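Long-range contact in 5-Carboxyvanillate Decarboxylase (Novosphingobium aromaticivorans, PDB 4QRN), which probably removes a carboxyl group from 5-carboxyvanillate as a metal-dependent carboxy-lyase of the amidohydrolase family, here holding manganese and a nitro-substituted inhibitor: residues Leu109-Asp121 with Lys175-Tyr187. Residues are numbered along the deposited sequence; the frame is centred on the assembly and turned at random.
Sequences LALTSPGVQPLHD and KGIQINSHTQGRY. With 1DF (4-hydroxy-3-methoxy-5-nitrobenzoic acid), chain F; ACT (acetate ion), chain L.
With CG anti to the carbonyl carbon (chi1 -59°) and the chain extended beyond it, Gln117 carries its amide across to the backbone of Ile179-Thr183. A lone pair of its OE1 takes the backbone N of Asn180 at 2.8 Å, in the carbonyl plane, while Asn180 ND2 adds a weak bond to the same oxygen; the two side chains cross at about a right angle, yet their amide planes lie only 26° apart. Gln117 NE2 makes weak bonds to Ser181 O, His182 O and Thr183 OG1, so both ends of one buried glutamine amide serve a turning backbone. Gln184 reaches back to 109-121: its NE2 gives a nearly straight 2.9 Å bond to Gln117 O (176°) and a weak one to Leu119 O, while OE1 shares a water with His120 NE2. An alanine in place of Gln184 would probably leave both carbonyls without this donor and that water without its glutamine partner. Nearer the strands, Gln178 NE2 holds Asn180 OD1 at 2.9 Å, and Gln178 OE1 rests 3.4 Å from Ala110 CB, whose small methyl leaves room for the amide. Gln178 also touches the metal ligand His210, and Thr112 and Ser113 line the inhibitor pocket: the loops after strands 106-111 and 177-179 meet at the C-terminal, active-site end of an amidohydrolase (beta/alpha)8 barrel.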
# COMPACT_ATOMS: atom_id res chain seq x y z
N LEU A 109 -19.27 -17.16 1.31
CA LEU A 109 -19.89 -16.27 0.34
C LEU A 109 -20.34 -14.97 0.97
O LEU A 109 -20.90 -14.96 2.07
CB LEU A 109 -21.14 -16.94 -0.22
CG LEU A 109 -20.89 -18.23 -0.98
CD1 LEU A 109 -22.20 -19.00 -1.16
CD2 LEU A 109 -20.27 -17.97 -2.32
N ALA A 110 -20.14 -13.89 0.23
CA ALA A 110 -20.61 -12.56 0.66
C ALA A 110 -21.04 -11.73 -0.53
O ALA A 110 -20.45 -11.79 -1.61
CB ALA A 110 -19.51 -11.83 1.44
N LEU A 111 -22.03 -10.89 -0.30
CA LEU A 111 -22.53 -9.98 -1.32
C LEU A 111 -21.40 -9.08 -1.78
O LEU A 111 -20.69 -8.47 -0.98
CB LEU A 111 -23.68 -9.16 -0.76
CG LEU A 111 -24.32 -8.19 -1.76
CD1 LEU A 111 -25.06 -8.93 -2.84
CD2 LEU A 111 -25.22 -7.19 -1.04
N THR A 112 -21.25 -8.95 -3.10
CA THR A 112 -20.10 -8.30 -3.66
C THR A 112 -20.08 -6.80 -3.37
O THR A 112 -21.12 -6.12 -3.29
CB THR A 112 -20.01 -8.62 -5.15
OG1 THR A 112 -18.74 -8.22 -5.66
CG2 THR A 112 -21.09 -7.94 -5.97
N SER A 113 -18.86 -6.28 -3.23
CA SER A 113 -18.66 -4.88 -2.91
C SER A 113 -19.25 -3.98 -3.99
O SER A 113 -19.07 -4.24 -5.18
CB SER A 113 -17.17 -4.65 -2.78
OG SER A 113 -16.89 -3.30 -2.50
N PRO A 114 -19.89 -2.86 -3.60
CA PRO A 114 -19.97 -2.27 -2.26
C PRO A 114 -21.22 -2.63 -1.48
O PRO A 114 -21.56 -1.96 -0.50
CB PRO A 114 -19.97 -0.77 -2.58
CG PRO A 114 -20.80 -0.70 -3.83
CD PRO A 114 -20.31 -1.89 -4.64
N GLY A 115 -21.93 -3.69 -1.89
CA GLY A 115 -23.14 -4.06 -1.18
C GLY A 115 -24.17 -2.94 -1.24
O GLY A 115 -24.31 -2.26 -2.27
N VAL A 116 -24.90 -2.73 -0.15
CA VAL A 116 -25.88 -1.65 -0.11
C VAL A 116 -25.34 -0.39 0.56
O VAL A 116 -26.07 0.58 0.77
CB VAL A 116 -27.19 -2.07 0.59
CG1 VAL A 116 -27.80 -3.28 -0.11
CG2 VAL A 116 -26.99 -2.34 2.07
N GLN A 117 -24.05 -0.40 0.88
CA GLN A 117 -23.44 0.70 1.59
C GLN A 117 -23.57 2.07 0.91
O GLN A 117 -23.74 3.07 1.59
CB GLN A 117 -21.98 0.37 1.94
CG GLN A 117 -21.93 -0.90 2.80
CD GLN A 117 -20.57 -1.41 3.14
OE1 GLN A 117 -20.41 -2.63 3.26
NE2 GLN A 117 -19.59 -0.53 3.32
N PRO A 118 -23.53 2.13 -0.44
CA PRO A 118 -23.61 3.46 -1.07
C PRO A 118 -25.03 4.05 -1.14
O PRO A 118 -25.17 5.20 -1.56
CB PRO A 118 -23.11 3.21 -2.50
CG PRO A 118 -22.34 1.94 -2.42
CD PRO A 118 -23.05 1.11 -1.39
N LEU A 119 -26.05 3.26 -0.80
CA LEU A 119 -27.43 3.66 -1.07
C LEU A 119 -27.86 4.77 -0.13
O LEU A 119 -27.68 4.70 1.10
CB LEU A 119 -28.36 2.47 -0.95
CG LEU A 119 -28.54 1.64 -2.23
CD1 LEU A 119 -27.23 1.13 -2.81
CD2 LEU A 119 -29.49 0.50 -1.95
N HIS A 120 -28.46 5.81 -0.72
CA HIS A 120 -28.89 6.97 0.04
C HIS A 120 -30.22 6.79 0.79
O HIS A 120 -30.45 7.42 1.82
CB HIS A 120 -28.97 8.16 -0.90
CG HIS A 120 -27.65 8.47 -1.54
ND1 HIS A 120 -27.37 8.21 -2.87
CD2 HIS A 120 -26.50 8.94 -1.01
CE1 HIS A 120 -26.12 8.56 -3.14
NE2 HIS A 120 -25.57 9.02 -2.02
N ASP A 121 -31.09 5.93 0.26
CA ASP A 121 -32.39 5.68 0.89
C ASP A 121 -32.24 4.54 1.90
O ASP A 121 -32.01 3.39 1.51
CB ASP A 121 -33.42 5.34 -0.17
CG ASP A 121 -34.83 5.26 0.38
OD1 ASP A 121 -35.10 4.34 1.18
OD2 ASP A 121 -35.67 6.11 0.02
N LYS A 175 -21.78 -16.97 9.55
CA LYS A 175 -20.59 -17.11 10.39
C LYS A 175 -19.93 -15.79 10.72
O LYS A 175 -18.96 -15.74 11.48
CB LYS A 175 -19.61 -18.07 9.71
CG LYS A 175 -20.18 -19.47 9.55
CD LYS A 175 -20.54 -20.13 10.87
CE LYS A 175 -20.97 -21.57 10.65
NZ LYS A 175 -21.18 -22.23 11.96
N GLY A 176 -20.47 -14.69 10.22
CA GLY A 176 -19.93 -13.35 10.46
C GLY A 176 -20.53 -12.44 9.43
O GLY A 176 -21.55 -12.79 8.81
N ILE A 177 -19.91 -11.27 9.25
CA ILE A 177 -20.38 -10.31 8.26
C ILE A 177 -19.17 -9.78 7.49
O ILE A 177 -18.03 -9.75 7.98
CB ILE A 177 -21.21 -9.11 8.82
CG1 ILE A 177 -20.36 -8.27 9.80
CG2 ILE A 177 -22.52 -9.61 9.45
CD1 ILE A 177 -20.95 -6.93 10.11
N GLN A 178 -19.47 -9.37 6.26
CA GLN A 178 -18.51 -8.63 5.44
C GLN A 178 -18.99 -7.20 5.30
O GLN A 178 -20.13 -6.97 4.91
CB GLN A 178 -18.38 -9.28 4.05
CG GLN A 178 -17.47 -8.46 3.12
CD GLN A 178 -17.24 -9.18 1.82
OE1 GLN A 178 -16.57 -10.22 1.79
NE2 GLN A 178 -17.78 -8.64 0.72
N ILE A 179 -18.11 -6.24 5.61
CA ILE A 179 -18.37 -4.84 5.34
C ILE A 179 -17.38 -4.42 4.26
O ILE A 179 -16.18 -4.71 4.35
CB ILE A 179 -18.25 -3.96 6.60
CG1 ILE A 179 -19.38 -4.33 7.58
CG2 ILE A 179 -18.28 -2.45 6.23
CD1 ILE A 179 -19.38 -3.53 8.89
N ASN A 180 -17.90 -3.78 3.22
CA ASN A 180 -17.14 -3.39 2.04
C ASN A 180 -16.51 -2.04 2.26
O ASN A 180 -16.84 -1.04 1.62
CB ASN A 180 -18.08 -3.43 0.85
CG ASN A 180 -18.73 -4.76 0.75
OD1 ASN A 180 -18.03 -5.75 0.50
ND2 ASN A 180 -20.05 -4.83 1.00
N SER A 181 -15.61 -2.00 3.24
CA SER A 181 -14.86 -0.84 3.64
C SER A 181 -15.78 0.36 3.89
O SER A 181 -16.75 0.20 4.63
CB SER A 181 -13.67 -0.58 2.71
OG SER A 181 -12.70 0.15 3.41
N HIS A 182 -15.45 1.56 3.40
CA HIS A 182 -16.18 2.76 3.82
C HIS A 182 -17.67 2.70 3.47
O HIS A 182 -18.10 1.99 2.55
CB HIS A 182 -15.56 4.02 3.19
CG HIS A 182 -15.85 4.17 1.73
ND1 HIS A 182 -16.90 4.92 1.25
CD2 HIS A 182 -15.21 3.64 0.66
CE1 HIS A 182 -16.90 4.84 -0.08
NE2 HIS A 182 -15.88 4.07 -0.46
N THR A 183 -18.45 3.48 4.22
CA THR A 183 -19.84 3.70 3.86
C THR A 183 -19.99 5.18 3.57
O THR A 183 -19.90 6.02 4.48
CB THR A 183 -20.81 3.22 4.97
OG1 THR A 183 -20.74 1.79 5.04
CG2 THR A 183 -22.25 3.62 4.69
N GLN A 184 -20.16 5.49 2.29
CA GLN A 184 -20.36 6.88 1.86
C GLN A 184 -19.28 7.80 2.43
O GLN A 184 -19.55 8.92 2.87
CB GLN A 184 -21.79 7.33 2.19
CG GLN A 184 -22.77 6.51 1.37
CD GLN A 184 -24.21 6.76 1.74
OE1 GLN A 184 -24.64 7.91 1.84
NE2 GLN A 184 -24.97 5.69 1.96
N GLY A 185 -18.04 7.33 2.38
CA GLY A 185 -16.91 8.14 2.77
C GLY A 185 -16.60 8.16 4.26
O GLY A 185 -15.67 8.86 4.68
N ARG A 186 -17.36 7.39 5.05
CA ARG A 186 -17.18 7.31 6.50
C ARG A 186 -16.59 5.96 6.87
O ARG A 186 -16.96 4.93 6.29
CB ARG A 186 -18.51 7.50 7.23
CG ARG A 186 -19.17 8.82 6.92
CD ARG A 186 -20.51 8.92 7.63
NE ARG A 186 -20.30 9.09 9.06
CZ ARG A 186 -21.29 9.21 9.93
NH1 ARG A 186 -22.55 9.14 9.52
NH2 ARG A 186 -21.02 9.41 11.21
N TYR A 187 -15.74 5.97 7.89
CA TYR A 187 -14.97 4.80 8.32
C TYR A 187 -15.41 4.33 9.68
O TYR A 187 -15.95 5.10 10.50
CB TYR A 187 -13.46 5.14 8.27
CG TYR A 187 -13.00 5.38 6.84
CD1 TYR A 187 -13.13 6.62 6.23
CD2 TYR A 187 -12.56 4.31 6.07
CE1 TYR A 187 -12.82 6.80 4.88
CE2 TYR A 187 -12.24 4.46 4.72
CZ TYR A 187 -12.37 5.72 4.13
OH TYR A 187 -12.10 5.91 2.80
C1 1DF F . -12.59 -7.20 -8.06
CO1 1DF F . -11.75 -7.86 -7.21
CO2 1DF F . -13.87 -6.83 -7.60
CM1 1DF F . -12.29 -8.22 -5.93
CM2 1DF F . -14.39 -7.32 -6.42
OM 1DF F . -15.65 -7.03 -5.96
CZ 1DF F . -13.64 -8.14 -5.60
CC 1DF F . -12.17 -6.79 -9.42
CV 1DF F . -16.36 -5.98 -6.62
O1 1DF F . -11.28 -7.52 -10.02
O2 1DF F . -12.69 -5.79 -9.93
O3 1DF F . -14.15 -8.76 -4.57
N 1DF F . -11.25 -8.47 -4.87
O11 1DF F . -11.54 -8.65 -3.72
O22 1DF F . -10.04 -8.32 -5.20
C ACT L . -23.89 8.13 6.37
O ACT L . -23.60 7.92 7.57
OXT ACT L . -23.41 9.16 5.83
CH3 ACT L . -24.79 7.20 5.61
O HOH W 1 -17.94 -10.34 -1.81
O HOH W 2 -21.30 -7.43 1.50
O HOH W 3 -22.02 -4.97 4.71
O HOH W 4 -23.29 9.69 -0.40